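Long-range contact in calcium binding protein (Fasciola hepatica, PDB 5FWZ), which probably binds calcium ions, and whose dynein light chain-like domain, the part in this structure, forms a two-chain assembly: residues A[69-74]-A[91-96]. Sequence-based numbering, arbitrary orientation.
Sequences YWMHFS and LAWRTP
Met-71 lays its methyl group on the six-membered ring of Trp-93, a CH-pi contact in the dynein light chain-like fold. Strand 69-72 runs almost parallel to strand 91-94, with axes 11.1 Å apart at closest approach. No hydrogen bond links the two segments; the contact is made mainly by apolar and aromatic side chains. Met-71 CE lies 3.5 Å from the centroid of the Trp-93 six-membered ring, only 6° off the ring normal. A bend at chi3 (-87°) brings the methyl over the face. Met-71 SD stands farther out above the same ring, 4.6 Å from the centroid of its six-membered part, and makes a Met-aromatic contact. SD also touches Leu-91 CD1 at 3.9 Å. Leu-91 turns its other methyl, CD2, to one face of the Tyr-69 ring, with CD2 3.5 Å from Tyr-69 CE2; the hydroxyl of that ring, Tyr-69 OH, is hydrogen-bonded to Gln-82 OE1. At the other end, Phe-73 and the pyrrole part of Trp-93 meet obliquely, with planes at 42°. Phe-73 CG sits 3.7 Å from Trp-93 NE1, which lies over one face of the phenyl ring.

Segment 91-96 is held in the main sheet by backbone hydrogen bonds between Leu-91 and Val-63 and between Trp-93 and Gln-61 of the same chain. Strand 69-72 pairs antiparallel with a strand of the second subunit, so the contact joins that interface strand to the sheet of its own chain. Gln-61 of that second subunit packs on both Phe-73 and Trp-93. Thr-95 OG1 is hydrogen-bonded to Val-59 O and Gln-61 OE1 of its own chain, while its methyl CG2 touches Phe-73 CZ at 3.4 Å.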
# COMPACT_ATOMS: atom_id res chain seq x y z
N TYR A 69 0.42 -6.66 -7.09
CA TYR A 69 -0.35 -5.64 -6.40
C TYR A 69 -1.14 -4.78 -7.40
O TYR A 69 -0.75 -4.63 -8.56
CB TYR A 69 0.57 -4.75 -5.51
CG TYR A 69 1.38 -3.78 -6.31
CD1 TYR A 69 2.48 -4.20 -7.04
CD2 TYR A 69 0.99 -2.44 -6.43
CE1 TYR A 69 3.22 -3.32 -7.81
CE2 TYR A 69 1.71 -1.56 -7.22
CZ TYR A 69 2.82 -2.01 -7.91
OH TYR A 69 3.56 -1.15 -8.68
N TRP A 70 -2.24 -4.22 -6.94
CA TRP A 70 -3.09 -3.32 -7.72
C TRP A 70 -3.53 -2.25 -6.76
O TRP A 70 -4.06 -2.59 -5.71
CB TRP A 70 -4.32 -4.09 -8.22
CG TRP A 70 -3.93 -5.30 -8.97
CD1 TRP A 70 -3.73 -5.38 -10.30
CD2 TRP A 70 -3.61 -6.60 -8.44
NE1 TRP A 70 -3.33 -6.64 -10.65
CE2 TRP A 70 -3.26 -7.42 -9.52
CE3 TRP A 70 -3.62 -7.15 -7.15
CZ2 TRP A 70 -2.90 -8.75 -9.37
CZ3 TRP A 70 -3.28 -8.49 -7.00
CH2 TRP A 70 -2.91 -9.27 -8.11
N MET A 71 -3.29 -0.98 -7.05
CA MET A 71 -3.71 0.06 -6.12
C MET A 71 -4.47 1.23 -6.72
O MET A 71 -4.50 1.42 -7.93
CB MET A 71 -2.51 0.56 -5.31
CG MET A 71 -1.52 1.44 -6.03
SD MET A 71 -0.23 1.97 -4.90
CE MET A 71 -0.89 3.49 -4.13
N HIS A 72 -5.11 2.00 -5.84
CA HIS A 72 -5.66 3.29 -6.18
C HIS A 72 -5.54 4.23 -4.99
O HIS A 72 -6.02 3.89 -3.89
CB HIS A 72 -7.14 3.18 -6.59
CG HIS A 72 -7.68 4.45 -7.17
ND1 HIS A 72 -7.21 4.99 -8.34
CD2 HIS A 72 -8.61 5.31 -6.71
CE1 HIS A 72 -7.85 6.12 -8.59
NE2 HIS A 72 -8.71 6.34 -7.61
N PHE A 73 -4.90 5.38 -5.20
CA PHE A 73 -4.94 6.48 -4.23
C PHE A 73 -5.75 7.70 -4.71
O PHE A 73 -6.58 8.23 -3.98
CB PHE A 73 -3.54 6.92 -3.84
CG PHE A 73 -3.51 8.22 -3.06
CD1 PHE A 73 -4.24 8.37 -1.88
CD2 PHE A 73 -2.77 9.31 -3.51
CE1 PHE A 73 -4.22 9.56 -1.17
CE2 PHE A 73 -2.73 10.50 -2.80
CZ PHE A 73 -3.46 10.63 -1.63
N SER A 74 -5.46 8.18 -5.91
CA SER A 74 -6.04 9.44 -6.37
C SER A 74 -5.77 9.65 -7.85
O SER A 74 -4.62 9.56 -8.29
CB SER A 74 -5.43 10.61 -5.56
OG SER A 74 -5.85 11.88 -6.02
N LEU A 91 6.50 0.55 -2.59
CA LEU A 91 5.57 1.60 -2.99
C LEU A 91 5.73 2.74 -1.99
O LEU A 91 5.90 2.54 -0.79
CB LEU A 91 4.14 1.10 -2.98
CG LEU A 91 3.86 -0.26 -3.63
CD1 LEU A 91 2.38 -0.57 -3.49
CD2 LEU A 91 4.25 -0.30 -5.10
N ALA A 92 5.70 3.95 -2.51
CA ALA A 92 5.76 5.08 -1.65
C ALA A 92 5.11 6.26 -2.34
O ALA A 92 5.33 6.51 -3.54
CB ALA A 92 7.21 5.38 -1.25
N TRP A 93 4.28 6.97 -1.58
CA TRP A 93 3.65 8.18 -2.06
C TRP A 93 3.31 9.13 -0.92
O TRP A 93 3.24 8.74 0.25
CB TRP A 93 2.41 7.84 -2.91
CG TRP A 93 1.27 7.22 -2.17
CD1 TRP A 93 0.14 7.85 -1.73
CD2 TRP A 93 1.15 5.85 -1.76
NE1 TRP A 93 -0.66 6.97 -1.06
CE2 TRP A 93 -0.08 5.73 -1.07
CE3 TRP A 93 1.97 4.72 -1.89
CZ2 TRP A 93 -0.53 4.52 -0.52
CZ3 TRP A 93 1.54 3.51 -1.33
CH2 TRP A 93 0.30 3.42 -0.66
N ARG A 94 3.16 10.39 -1.28
CA ARG A 94 3.06 11.46 -0.30
C ARG A 94 1.62 11.95 -0.23
O ARG A 94 1.01 12.20 -1.26
CB ARG A 94 3.98 12.60 -0.70
CG ARG A 94 4.27 13.53 0.47
CD ARG A 94 4.01 14.98 0.12
NE ARG A 94 5.20 15.78 0.23
CZ ARG A 94 5.30 17.03 -0.23
NH1 ARG A 94 4.30 17.63 -0.87
NH2 ARG A 94 6.44 17.68 -0.06
N THR A 95 1.11 12.04 1.00
CA THR A 95 -0.21 12.60 1.32
C THR A 95 -0.11 13.88 2.19
O THR A 95 0.89 14.06 2.92
CB THR A 95 -1.04 11.56 2.09
OG1 THR A 95 -0.25 10.97 3.12
CG2 THR A 95 -1.49 10.45 1.19
N PRO A 96 -1.16 14.75 2.17
CA PRO A 96 -1.17 16.06 2.86
C PRO A 96 -0.95 16.04 4.37
O PRO A 96 -1.32 15.08 5.02
CB PRO A 96 -2.58 16.63 2.58
CG PRO A 96 -3.09 15.87 1.40
CD PRO A 96 -2.46 14.50 1.49